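Local coordinates for flagellar hook-associated protein (Burkholderia pseudomallei, PDB 4UT1), which probably serves as a structural component of the bacterial flagellum, at the junction between the hook and the filament, at residues V344-N349 with D420-L425; G352-S357 with S414-G419; S369-S374 with L382-T387. One frame throughout, in Å; residues are numbered along the deposited sequence.

Contacts 1 and 3 lie in one antiparallel five-stranded sheet: contact 1 attaches outer strand 343-346 to 421-425, and contact 3 is the hairpin of 371-375 and 380-384. They meet where 421-425 runs beside 371-375. Contact 2 belongs to the loops at one end of the domain, leading into 356-360 and out of 408-412 of a second, three-stranded sheet. All three are partly buried, but their chemistry differs. Contacts 1 and 3 are ladders of backbone hydrogen bonds with waters and polar side chains added, whereas contact 2 has no direct hydrogen bond between its segments. Leu356 touches Phe422 and Leu373, joining the two sheets in an apolar layer.

Contact 1 of 3, residues V344-N349 with D420-L425; sequences VYANQN and DSFTVL. With EDO (1,2-ethanediol), chain L.
An antiparallel strand pairing joins Tyr345 to Thr423 at one margin of the five-stranded sheet, with 343-346 as the outer strand and the short axes at 164°. Tyr345 N donates to Thr423 O at 3.0 Å, and Thr423 N returns a bond to Tyr345 O at 2.7 Å, which makes this the hydrogen-bonded pair. Val344 with Val424 and Ala346 with Phe422 are the flanking non-hydrogen-bonded pairs. The ladder runs one step past the strand, where Asn347 N donates to Ser421 O at 2.9 Å. On the face bearing Phe422, Ala346 CB lies 3.8 Å from ring atom CE2, while Val344 CG1 approaches Phe422 CB. This face looks onto the three-stranded sheet, where Phe422 touches Leu356 and Leu412, so the pairing forms part of a two-layered beta domain. The other face carries Tyr345. With CG anti to the carbonyl carbon (chi1 -58°), its ring takes Leu425 CD1 at its edge, 3.9 Å from CE2. Further towards Asn347, a water links Asn347 ND2, Ser421 OG and Thr423 OG1, the last also bonded to Ser255 O. Asn347 OD1 closes an Asx turn by accepting from Asn349 N at 2.8 Å, and it receives Asn349 ND2 as well. At the strand's outer side, Val344 N donates to O1 of an ethanediol at 3.1 Å, probably a molecule from the crystallisation liquor.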
ATOM      1  N   VAL A 344       7.521  -4.859   9.624  1.00 15.46           N
ATOM      2  CA  VAL A 344       7.343  -4.308  10.963  1.00 13.95           C
ATOM      3  C   VAL A 344       8.704  -4.120  11.643  1.00 14.86           C
ATOM      4  O   VAL A 344       9.523  -5.039  11.689  1.00 17.01           O
ATOM      5  CB  VAL A 344       6.450  -5.200  11.843  1.00 20.07           C
ATOM      6  CG1 VAL A 344       6.222  -4.540  13.204  1.00 17.06           C
ATOM      7  CG2 VAL A 344       5.124  -5.486  11.146  1.00 15.00           C
ATOM      8  N   TYR A 345       8.946  -2.911  12.127  1.00 12.62           N
ATOM      9  CA  TYR A 345      10.148  -2.615  12.910  1.00 12.60           C
ATOM     10  C   TYR A 345       9.783  -2.194  14.321  1.00 15.70           C
ATOM     11  O   TYR A 345       8.985  -1.281  14.497  1.00 14.42           O
ATOM     12  CB  TYR A 345      10.968  -1.485  12.280  1.00 16.26           C
ATOM     13  CG  TYR A 345      11.427  -1.741  10.873  1.00 17.51           C
ATOM     14  CD1 TYR A 345      12.421  -2.664  10.615  1.00 19.60           C
ATOM     15  CD2 TYR A 345      10.864  -1.055   9.804  1.00 15.81           C
ATOM     16  CE1 TYR A 345      12.845  -2.905   9.329  1.00 20.18           C
ATOM     17  CE2 TYR A 345      11.282  -1.284   8.520  1.00 18.47           C
ATOM     18  CZ  TYR A 345      12.277  -2.211   8.289  1.00 19.26           C
ATOM     19  OH  TYR A 345      12.710  -2.452   7.015  1.00 20.68           O
ATOM     20  N   ALA A 346      10.387  -2.829  15.323  1.00 15.41           N
ATOM     21  CA  ALA A 346      10.297  -2.304  16.680  1.00 15.94           C
ATOM     22  C   ALA A 346      11.178  -1.052  16.754  1.00 18.39           C
ATOM     23  O   ALA A 346      12.332  -1.075  16.328  1.00 20.88           O
ATOM     24  CB  ALA A 346      10.725  -3.343  17.696  1.00 18.77           C
ATOM     25  N   ASN A 347      10.609   0.056  17.210  1.00 16.06           N
ATOM     26  CA  ASN A 347      11.350   1.307  17.282  1.00 16.19           C
ATOM     27  C   ASN A 347      12.559   1.114  18.188  1.00 18.74           C
ATOM     28  O   ASN A 347      12.480   0.405  19.187  1.00 20.96           O
ATOM     29  CB  ASN A 347      10.447   2.443  17.782  1.00 18.20           C
ATOM     30  CG  ASN A 347      11.121   3.808  17.717  1.00 20.09           C
ATOM     31  OD1 ASN A 347      12.053   4.088  18.466  1.00 18.34           O
ATOM     32  ND2 ASN A 347      10.625   4.673  16.838  1.00 18.63           N
ATOM     33  N   GLN A 348      13.683   1.721  17.823  1.00 19.93           N
ATOM     34  CA  GLN A 348      14.917   1.504  18.569  1.00 19.54           C
ATOM     35  C   GLN A 348      14.834   2.087  19.984  1.00 21.57           C
ATOM     36  O   GLN A 348      15.627   1.734  20.852  1.00 20.52           O
ATOM     37  CB  GLN A 348      16.108   2.107  17.824  1.00 25.31           C
ATOM     38  CG  GLN A 348      16.532   1.314  16.588  1.00 32.86           C
ATOM     39  CD  GLN A 348      17.039  -0.083  16.929  1.00 40.19           C
ATOM     40  OE1 GLN A 348      16.295  -0.921  17.449  1.00 36.47           O
ATOM     41  NE2 GLN A 348      18.314  -0.336  16.638  1.00 42.80           N
ATOM     42  N   ASN A 349      13.883   2.986  20.206  1.00 21.05           N
ATOM     43  CA  ASN A 349      13.691   3.582  21.525  1.00 20.53           C
ATOM     44  C   ASN A 349      12.911   2.673  22.478  1.00 23.05           C
ATOM     45  O   ASN A 349      12.819   2.968  23.665  1.00 21.62           O
ATOM     46  CB  ASN A 349      12.971   4.935  21.410  1.00 18.62           C
ATOM     47  CG  ASN A 349      13.834   6.015  20.765  1.00 24.38           C
ATOM     48  OD1 ASN A 349      14.719   6.598  21.402  1.00 21.15           O
ATOM     49  ND2 ASN A 349      13.552   6.310  19.504  1.00 21.05           N
ATOM     50  N   ASP A 420       6.539   2.497  23.942  1.00 18.71           N
ATOM     51  CA  ASP A 420       6.992   1.618  22.873  1.00 18.55           C
ATOM     52  C   ASP A 420       6.245   1.917  21.567  1.00 17.64           C
ATOM     53  O   ASP A 420       5.067   2.293  21.569  1.00 15.36           O
ATOM     54  CB  ASP A 420       6.812   0.147  23.253  1.00 18.13           C
ATOM     55  CG  ASP A 420       7.875  -0.350  24.216  1.00 18.51           C
ATOM     56  OD1 ASP A 420       8.799   0.419  24.564  1.00 20.14           O
ATOM     57  OD2 ASP A 420       7.791  -1.533  24.610  1.00 21.28           O
ATOM     58  N   SER A 421       6.932   1.740  20.447  1.00 16.10           N
ATOM     59  CA  SER A 421       6.341   2.009  19.142  1.00 16.88           C
ATOM     60  C   SER A 421       6.819   0.971  18.129  1.00 15.74           C
ATOM     61  O   SER A 421       7.927   0.451  18.261  1.00 15.68           O
ATOM     62  CB  SER A 421       6.717   3.418  18.660  1.00 22.23           C
ATOM     63  OG  SER A 421       6.111   3.722  17.419  1.00 25.38           O
ATOM     64  N   PHE A 422       5.969   0.671  17.142  1.00 14.18           N
ATOM     65  CA  PHE A 422       6.319  -0.221  16.033  1.00 16.99           C
ATOM     66  C   PHE A 422       5.998   0.422  14.687  1.00 13.33           C
ATOM     67  O   PHE A 422       4.889   0.907  14.461  1.00 11.61           O
ATOM     68  CB  PHE A 422       5.587  -1.565  16.151  1.00 16.99           C
ATOM     69  CG  PHE A 422       5.887  -2.300  17.427  1.00 15.64           C
ATOM     70  CD1 PHE A 422       5.216  -1.980  18.600  1.00 18.59           C
ATOM     71  CD2 PHE A 422       6.849  -3.291  17.456  1.00 19.10           C
ATOM     72  CE1 PHE A 422       5.501  -2.642  19.778  1.00 16.53           C
ATOM     73  CE2 PHE A 422       7.137  -3.956  18.629  1.00 19.06           C
ATOM     74  CZ  PHE A 422       6.462  -3.630  19.791  1.00 17.76           C
ATOM     75  N   THR A 423       6.972   0.430  13.783  1.00 11.14           N
ATOM     76  CA  THR A 423       6.696   0.915  12.444  1.00 13.02           C
ATOM     77  C   THR A 423       6.022  -0.183  11.656  1.00 11.58           C
ATOM     78  O   THR A 423       6.471  -1.323  11.644  1.00 13.69           O
ATOM     79  CB  THR A 423       7.962   1.362  11.719  1.00 12.38           C
ATOM     80  OG1 THR A 423       8.607   2.345  12.514  1.00 12.83           O
ATOM     81  CG2 THR A 423       7.606   1.959  10.351  1.00 12.33           C
ATOM     82  N   VAL A 424       4.920   0.165  11.015  1.00 11.38           N
ATOM     83  CA  VAL A 424       4.157  -0.815  10.270  1.00 12.99           C
ATOM     84  C   VAL A 424       4.059  -0.362   8.834  1.00 10.85           C
ATOM     85  O   VAL A 424       3.465   0.685   8.549  1.00 10.64           O
ATOM     86  CB  VAL A 424       2.760  -1.007  10.849  1.00 11.77           C
ATOM     87  CG1 VAL A 424       1.965  -1.993   9.986  1.00 15.72           C
ATOM     88  CG2 VAL A 424       2.866  -1.499  12.290  1.00 13.67           C
ATOM     89  N   LEU A 425       4.663  -1.149   7.943  1.00 13.02           N
ATOM     90  CA  LEU A 425       4.709  -0.842   6.518  1.00 11.26           C
ATOM     91  C   LEU A 425       4.019  -1.969   5.771  1.00 11.50           C
ATOM     92  O   LEU A 425       4.672  -2.915   5.317  1.00 12.96           O
ATOM     93  CB  LEU A 425       6.158  -0.685   6.031  1.00 11.55           C
ATOM     94  CG  LEU A 425       7.112   0.229   6.816  1.00 11.35           C
ATOM     95  CD1 LEU A 425       8.505   0.220   6.181  1.00 15.85           C
ATOM     96  CD2 LEU A 425       6.583   1.661   6.852  1.00 10.38           C
TER
HETATM   97  C1  EDO L1638      10.786  -5.958   8.954  1.00 20.96           C
HETATM   98  O1  EDO L1638       9.676  -6.861   8.801  1.00 19.52           O
HETATM   99  C2  EDO L1638      12.059  -6.512   8.321  1.00 25.55           C
HETATM  100  O2  EDO L1638      12.584  -7.619   9.064  1.00 20.57           O
HETATM  101  O   HOH W   1       8.099   3.379  15.461  1.00 19.25           O

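Contact 2 of 3, residues G352-S357 with S414-G419; sequences GSATLS and STPNAG
Ala354 and Ser414 meet where two loops run side by side at one end of the D2-like domain: residues 352-355 lead into strand 356-360, and the loop containing 414-419 follows strand 408-412. The methyl of Ala354 carries the contact. Its CB is 3.4 Å from Ser414 O and 3.6 Å from Ser414 OG, and Pro416 CG touches it at 4.1 Å. Three groups of the second loop thus meet one methyl on the side that faces them. Strands 356-360 and 408-412 are themselves neighbours in the three-stranded antiparallel sheet. Thr355, through backbone and OG1, still bonds Ser413; past it the two loops stay close, but no hydrogen bond joins 352-357 to 414-419. At the other end the Asn417 amide packs against Gly352, with Asn417 CG 3.7 Å from Gly352 CA. Glycine having no side chain, the two backbones come to a CA-CA distance of 4.8 Å between Gly352 and Asn417. Asn417 ND2 and Gly352 N come within 3.3 Å, but both are donors and each turns to another acceptor: ND2 to Thr351 OG1, and Gly352 N, weakly, to Asp420 OD2. The same carboxylate oxygen accepts from Asn417 N. Pro416 also touches Tyr375, Tyr380 and Phe422, so its ring sits against the neighbouring sheet.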
ATOM      1  N   GLY A 352      10.328  -2.171  26.179  1.00 21.67           N
ATOM      2  CA  GLY A 352       9.727  -3.486  26.289  1.00 25.25           C
ATOM      3  C   GLY A 352      10.294  -4.418  25.229  1.00 28.38           C
ATOM      4  O   GLY A 352      11.084  -3.999  24.379  1.00 33.44           O
ATOM      5  N   SER A 353       9.886  -5.682  25.264  1.00 30.49           N
ATOM      6  CA  SER A 353      10.451  -6.672  24.354  1.00 30.33           C
ATOM      7  C   SER A 353       9.419  -7.288  23.413  1.00 28.10           C
ATOM      8  O   SER A 353       9.710  -8.274  22.739  1.00 31.87           O
ATOM      9  CB  SER A 353      11.128  -7.782  25.155  1.00 32.29           C
ATOM     10  OG  SER A 353      10.182  -8.404  26.008  1.00 35.62           O
ATOM     11  N   ALA A 354       8.216  -6.723  23.377  1.00 25.40           N
ATOM     12  CA  ALA A 354       7.146  -7.297  22.570  1.00 23.03           C
ATOM     13  C   ALA A 354       7.508  -7.259  21.083  1.00 21.69           C
ATOM     14  O   ALA A 354       8.304  -6.424  20.655  1.00 19.54           O
ATOM     15  CB  ALA A 354       5.838  -6.569  22.819  1.00 21.33           C
ATOM     16  N   THR A 355       6.920  -8.187  20.329  1.00 19.95           N
ATOM     17  CA  THR A 355       7.061  -8.269  18.881  1.00 25.06           C
ATOM     18  C   THR A 355       5.690  -8.121  18.227  1.00 22.36           C
ATOM     19  O   THR A 355       4.678  -8.566  18.767  1.00 22.28           O
ATOM     20  CB  THR A 355       7.687  -9.609  18.432  1.00 24.10           C
ATOM     21  OG1 THR A 355       6.890 -10.694  18.916  1.00 33.32           O
ATOM     22  CG2 THR A 355       9.092  -9.756  18.968  1.00 24.99           C
ATOM     23  N   LEU A 356       5.656  -7.493  17.061  1.00 20.13           N
ATOM     24  CA  LEU A 356       4.395  -7.253  16.380  1.00 17.37           C
ATOM     25  C   LEU A 356       4.379  -7.903  15.006  1.00 18.51           C
ATOM     26  O   LEU A 356       5.362  -7.854  14.278  1.00 14.58           O
ATOM     27  CB  LEU A 356       4.144  -5.753  16.250  1.00 16.77           C
ATOM     28  CG  LEU A 356       2.923  -5.298  15.455  1.00 15.63           C
ATOM     29  CD1 LEU A 356       1.601  -5.662  16.175  1.00 18.57           C
ATOM     30  CD2 LEU A 356       3.010  -3.801  15.223  1.00 16.59           C
ATOM     31  N   SER A 357       3.258  -8.526  14.671  1.00 19.52           N
ATOM     32  CA  SER A 357       3.037  -9.029  13.325  1.00 21.66           C
ATOM     33  C   SER A 357       1.723  -8.440  12.833  1.00 21.68           C
ATOM     34  O   SER A 357       0.826  -8.159  13.636  1.00 21.28           O
ATOM     35  CB  SER A 357       3.015 -10.558  13.298  1.00 23.04           C
ATOM     36  OG  SER A 357       1.978 -11.071  14.112  1.00 30.52           O
ATOM     37  N   SER A 414       3.188  -9.860  23.403  1.00 26.71           N
ATOM     38  CA  SER A 414       2.858  -9.448  24.760  1.00 26.14           C
ATOM     39  C   SER A 414       2.535  -7.962  24.733  1.00 24.37           C
ATOM     40  O   SER A 414       2.657  -7.313  23.689  1.00 21.91           O
ATOM     41  CB  SER A 414       4.005  -9.745  25.732  1.00 23.82           C
ATOM     42  OG  SER A 414       5.204  -9.083  25.354  1.00 29.43           O
ATOM     43  N   THR A 415       2.105  -7.432  25.870  1.00 23.30           N
ATOM     44  CA  THR A 415       1.860  -6.002  26.010  1.00 19.33           C
ATOM     45  C   THR A 415       3.199  -5.264  26.091  1.00 21.61           C
ATOM     46  O   THR A 415       4.067  -5.634  26.886  1.00 20.83           O
ATOM     47  CB  THR A 415       1.005  -5.705  27.259  1.00 21.41           C
ATOM     48  OG1 THR A 415      -0.178  -6.515  27.224  1.00 18.97           O
ATOM     49  CG2 THR A 415       0.608  -4.235  27.318  1.00 20.17           C
ATOM     50  N   PRO A 416       3.378  -4.227  25.253  1.00 17.51           N
ATOM     51  CA  PRO A 416       4.643  -3.483  25.233  1.00 17.17           C
ATOM     52  C   PRO A 416       4.768  -2.587  26.457  1.00 18.51           C
ATOM     53  O   PRO A 416       3.842  -2.547  27.258  1.00 15.53           O
ATOM     54  CB  PRO A 416       4.545  -2.645  23.944  1.00 16.47           C
ATOM     55  CG  PRO A 416       3.409  -3.224  23.170  1.00 16.60           C
ATOM     56  CD  PRO A 416       2.460  -3.760  24.204  1.00 18.84           C
ATOM     57  N   ASN A 417       5.892  -1.898  26.626  1.00 15.81           N
ATOM     58  CA  ASN A 417       5.955  -0.875  27.667  1.00 16.23           C
ATOM     59  C   ASN A 417       5.355   0.425  27.159  1.00 15.70           C
ATOM     60  O   ASN A 417       5.331   0.660  25.951  1.00 17.04           O
ATOM     61  CB  ASN A 417       7.402  -0.636  28.117  1.00 19.12           C
ATOM     62  CG  ASN A 417       7.913  -1.738  29.014  1.00 23.38           C
ATOM     63  OD1 ASN A 417       7.133  -2.551  29.514  1.00 24.89           O
ATOM     64  ND2 ASN A 417       9.227  -1.762  29.240  1.00 21.44           N
ATOM     65  N   ALA A 418       4.866   1.263  28.065  1.00 16.35           N
ATOM     66  CA  ALA A 418       4.474   2.624  27.694  1.00 17.67           C
ATOM     67  C   ALA A 418       5.646   3.303  27.003  1.00 19.45           C
ATOM     68  O   ALA A 418       6.776   3.222  27.478  1.00 19.84           O
ATOM     69  CB  ALA A 418       4.054   3.426  28.910  1.00 18.95           C
ATOM     70  N   GLY A 419       5.375   3.972  25.889  1.00 17.71           N
ATOM     71  CA  GLY A 419       6.431   4.618  25.127  1.00 15.26           C
ATOM     72  C   GLY A 419       6.929   3.769  23.973  1.00 22.51           C
ATOM     73  O   GLY A 419       7.663   4.257  23.113  1.00 19.07           O
TER

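Contact 3 of 3, residues S369-S374 with L382-T387; sequences SDYALS and LTDRAT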
ATOM      1  N   SER A 369      -0.982   3.579   3.144  1.00 13.53           N
ATOM      2  CA  SER A 369       0.035   4.437   3.786  1.00 13.92           C
ATOM      3  C   SER A 369       1.027   3.662   4.663  1.00 12.88           C
ATOM      4  O   SER A 369       1.106   2.431   4.600  1.00 13.41           O
ATOM      5  CB  SER A 369      -0.642   5.531   4.635  1.00 13.47           C
ATOM      6  OG  SER A 369       0.318   6.528   5.012  1.00 17.71           O
ATOM      7  N   ASP A 370       1.809   4.399   5.460  1.00 12.79           N
ATOM      8  CA  ASP A 370       2.748   3.818   6.426  1.00 12.82           C
ATOM      9  C   ASP A 370       2.278   4.205   7.819  1.00 14.51           C
ATOM     10  O   ASP A 370       1.752   5.304   8.008  1.00 14.00           O
ATOM     11  CB  ASP A 370       4.192   4.331   6.273  1.00 10.25           C
ATOM     12  CG  ASP A 370       4.827   4.020   4.922  1.00 14.48           C
ATOM     13  OD1 ASP A 370       4.479   3.009   4.279  1.00 12.82           O
ATOM     14  OD2 ASP A 370       5.724   4.811   4.527  1.00 13.83           O
ATOM     15  N   TYR A 371       2.511   3.343   8.798  1.00 11.83           N
ATOM     16  CA  TYR A 371       1.963   3.596  10.135  1.00 14.99           C
ATOM     17  C   TYR A 371       2.944   3.360  11.265  1.00 15.03           C
ATOM     18  O   TYR A 371       3.954   2.680  11.108  1.00 11.63           O
ATOM     19  CB  TYR A 371       0.709   2.732  10.367  1.00 12.86           C
ATOM     20  CG  TYR A 371      -0.224   2.803   9.196  1.00 13.80           C
ATOM     21  CD1 TYR A 371      -1.162   3.823   9.083  1.00 14.46           C
ATOM     22  CD2 TYR A 371      -0.121   1.887   8.157  1.00 14.27           C
ATOM     23  CE1 TYR A 371      -1.989   3.912   7.966  1.00 16.01           C
ATOM     24  CE2 TYR A 371      -0.942   1.965   7.043  1.00 14.37           C
ATOM     25  CZ  TYR A 371      -1.870   2.979   6.949  1.00 15.41           C
ATOM     26  OH  TYR A 371      -2.675   3.044   5.831  1.00 14.55           O
ATOM     27  N   ALA A 372       2.620   3.919  12.429  1.00 14.54           N
ATOM     28  CA  ALA A 372       3.290   3.517  13.651  1.00 12.79           C
ATOM     29  C   ALA A 372       2.197   3.090  14.623  1.00 12.53           C
ATOM     30  O   ALA A 372       1.193   3.783  14.744  1.00 13.46           O
ATOM     31  CB  ALA A 372       4.135   4.650  14.225  1.00 15.90           C
ATOM     32  N   LEU A 373       2.379   1.926  15.248  1.00 10.24           N
ATOM     33  CA  LEU A 373       1.542   1.496  16.376  1.00 13.14           C
ATOM     34  C   LEU A 373       2.266   1.783  17.688  1.00 14.26           C
ATOM     35  O   LEU A 373       3.353   1.241  17.952  1.00 13.30           O
ATOM     36  CB  LEU A 373       1.214   0.009  16.294  1.00 15.55           C
ATOM     37  CG  LEU A 373       0.196  -0.427  17.356  1.00 13.75           C
ATOM     38  CD1 LEU A 373      -1.188  -0.141  16.852  1.00 14.91           C
ATOM     39  CD2 LEU A 373       0.384  -1.891  17.675  1.00 18.27           C
ATOM     40  N   SER A 374       1.664   2.630  18.516  1.00 17.70           N
ATOM     41  CA  SER A 374       2.314   3.047  19.752  1.00 13.17           C
ATOM     42  C   SER A 374       1.452   2.659  20.936  1.00 12.82           C
ATOM     43  O   SER A 374       0.238   2.538  20.814  1.00 13.37           O
ATOM     44  CB  SER A 374       2.580   4.554  19.751  1.00 13.96           C
ATOM     45  OG  SER A 374       1.379   5.281  19.550  1.00 18.70           O
ATOM     46  N   LEU A 382      -2.745   3.791  16.376  1.00 15.22           N
ATOM     47  CA  LEU A 382      -2.164   3.690  15.043  1.00 14.50           C
ATOM     48  C   LEU A 382      -2.132   5.076  14.435  1.00 14.53           C
ATOM     49  O   LEU A 382      -3.173   5.711  14.264  1.00 18.14           O
ATOM     50  CB  LEU A 382      -2.971   2.731  14.157  1.00 14.08           C
ATOM     51  CG  LEU A 382      -2.286   2.335  12.844  1.00 17.98           C
ATOM     52  CD1 LEU A 382      -1.198   1.313  13.117  1.00 17.94           C
ATOM     53  CD2 LEU A 382      -3.291   1.788  11.839  1.00 16.50           C
ATOM     54  N   THR A 383      -0.932   5.543  14.104  1.00 16.59           N
ATOM     55  CA  THR A 383      -0.751   6.851  13.507  1.00 15.85           C
ATOM     56  C   THR A 383      -0.202   6.734  12.084  1.00 17.78           C
ATOM     57  O   THR A 383       0.685   5.925  11.819  1.00 15.83           O
ATOM     58  CB  THR A 383       0.201   7.707  14.349  1.00 17.82           C
ATOM     59  OG1 THR A 383      -0.299   7.770  15.697  1.00 19.79           O
ATOM     60  CG2 THR A 383       0.299   9.101  13.783  1.00 19.30           C
ATOM     61  N   ASP A 384      -0.763   7.526  11.181  1.00 14.85           N
ATOM     62  CA  ASP A 384      -0.268   7.631   9.807  1.00 18.18           C
ATOM     63  C   ASP A 384       1.045   8.412   9.814  1.00 19.68           C
ATOM     64  O   ASP A 384       1.085   9.557  10.269  1.00 20.78           O
ATOM     65  CB  ASP A 384      -1.325   8.308   8.925  1.00 21.35           C
ATOM     66  CG  ASP A 384      -0.962   8.300   7.459  1.00 23.44           C
ATOM     67  OD1 ASP A 384       0.158   8.716   7.121  1.00 21.94           O
ATOM     68  OD2 ASP A 384      -1.814   7.898   6.647  1.00 21.88           O
ATOM     69  N   ARG A 385       2.118   7.796   9.319  1.00 15.72           N
ATOM     70  CA  ARG A 385       3.453   8.386   9.418  1.00 19.95           C
ATOM     71  C   ARG A 385       3.676   9.564   8.465  1.00 20.27           C
ATOM     72  O   ARG A 385       4.568  10.377   8.684  1.00 19.61           O
ATOM     73  CB  ARG A 385       4.522   7.312   9.176  1.00 16.43           C
ATOM     74  CG  ARG A 385       4.825   6.449  10.401  1.00 14.01           C
ATOM     75  CD  ARG A 385       5.709   5.253  10.057  1.00 15.78           C
ATOM     76  NE  ARG A 385       6.988   5.604   9.419  1.00 12.64           N
ATOM     77  CZ  ARG A 385       8.112   5.925  10.058  1.00 17.01           C
ATOM     78  NH1 ARG A 385       8.153   6.003  11.388  1.00 17.03           N
ATOM     79  NH2 ARG A 385       9.209   6.203   9.355  1.00 17.73           N
ATOM     80  N   ALA A 386       2.875   9.649   7.409  1.00 21.95           N
ATOM     81  CA  ALA A 386       3.016  10.716   6.424  1.00 22.21           C
ATOM     82  C   ALA A 386       2.364  12.010   6.904  1.00 24.21           C
ATOM     83  O   ALA A 386       2.903  13.111   6.717  1.00 23.85           O
ATOM     84  CB  ALA A 386       2.406  10.286   5.087  1.00 18.35           C
ATOM     85  N   THR A 387       1.207  11.866   7.533  1.00 22.12           N
ATOM     86  CA  THR A 387       0.400  13.012   7.936  1.00 26.90           C
ATOM     87  C   THR A 387       0.486  13.295   9.433  1.00 28.38           C
ATOM     88  O   THR A 387       0.222  14.411   9.877  1.00 27.79           O
ATOM     89  CB  THR A 387      -1.078  12.801   7.578  1.00 26.14           C
ATOM     90  OG1 THR A 387      -1.592  11.690   8.320  1.00 23.82           O
ATOM     91  CG2 THR A 387      -1.243  12.515   6.091  1.00 23.65           C
TER
HETATM   92  O   HOH W   2       6.960   5.831   6.703  1.00 13.92           O
HETATM   93  O   HOH W   3       1.089   5.855  16.892  1.00 16.35           O
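Leu382, Tyr371 and Arg385 contribute the largest buried areas to this beta hairpin, in which strand 371-375 turns back into 380-384. Ala372 and Thr383 form the hydrogen-bonded pair, each backbone N donating to the other's O, between the non-hydrogen-bonded pairs Tyr371 with Asp384 and Leu373 with Leu382. Leu382 has CG anti to its backbone N (chi1 -168°), which carries CG towards the opposite strand, where both methyls make contact. CD1 rests 3.6 Å from Tyr371 CB and 4.0 Å from Leu373 CD1, and the Leu373 side chain crosses that of Leu382 at about a right angle. CD2 lies 4.0 Å from Tyr371 CD1, at a slant to the ring. Tyr371 OH accepts from Ser369 N, tying the loop before the strand to the ring's hydroxyl. Val391 of the next strand touches both Tyr371 and Leu382.

Arg385 continues the ladder beyond the strand, its N donating to Asp370 O at 2.8 Å in a nearly straight bond (178°). Its side chain then passes across the opposite strand, with CD 3.3 Å from Tyr371 O. A bend at chi3 (56°) turns the guanidinium so that its edge faces Asp370 CB. There NE gives its proton to a water at 2.7 Å, and the water donates to Asp370 OD2, whose direct salt bridge is with Arg428. On the same face as Ala372, a second water connects Ala372 O, Thr383 OG1 and Ser374 OG. Ser369 OG meets the Asp384 carboxylate only weakly, whereas Asp384 OD1 forms an Asx turn, accepting from Ala386 N at 2.9 Å, almost in line with the C-O bond.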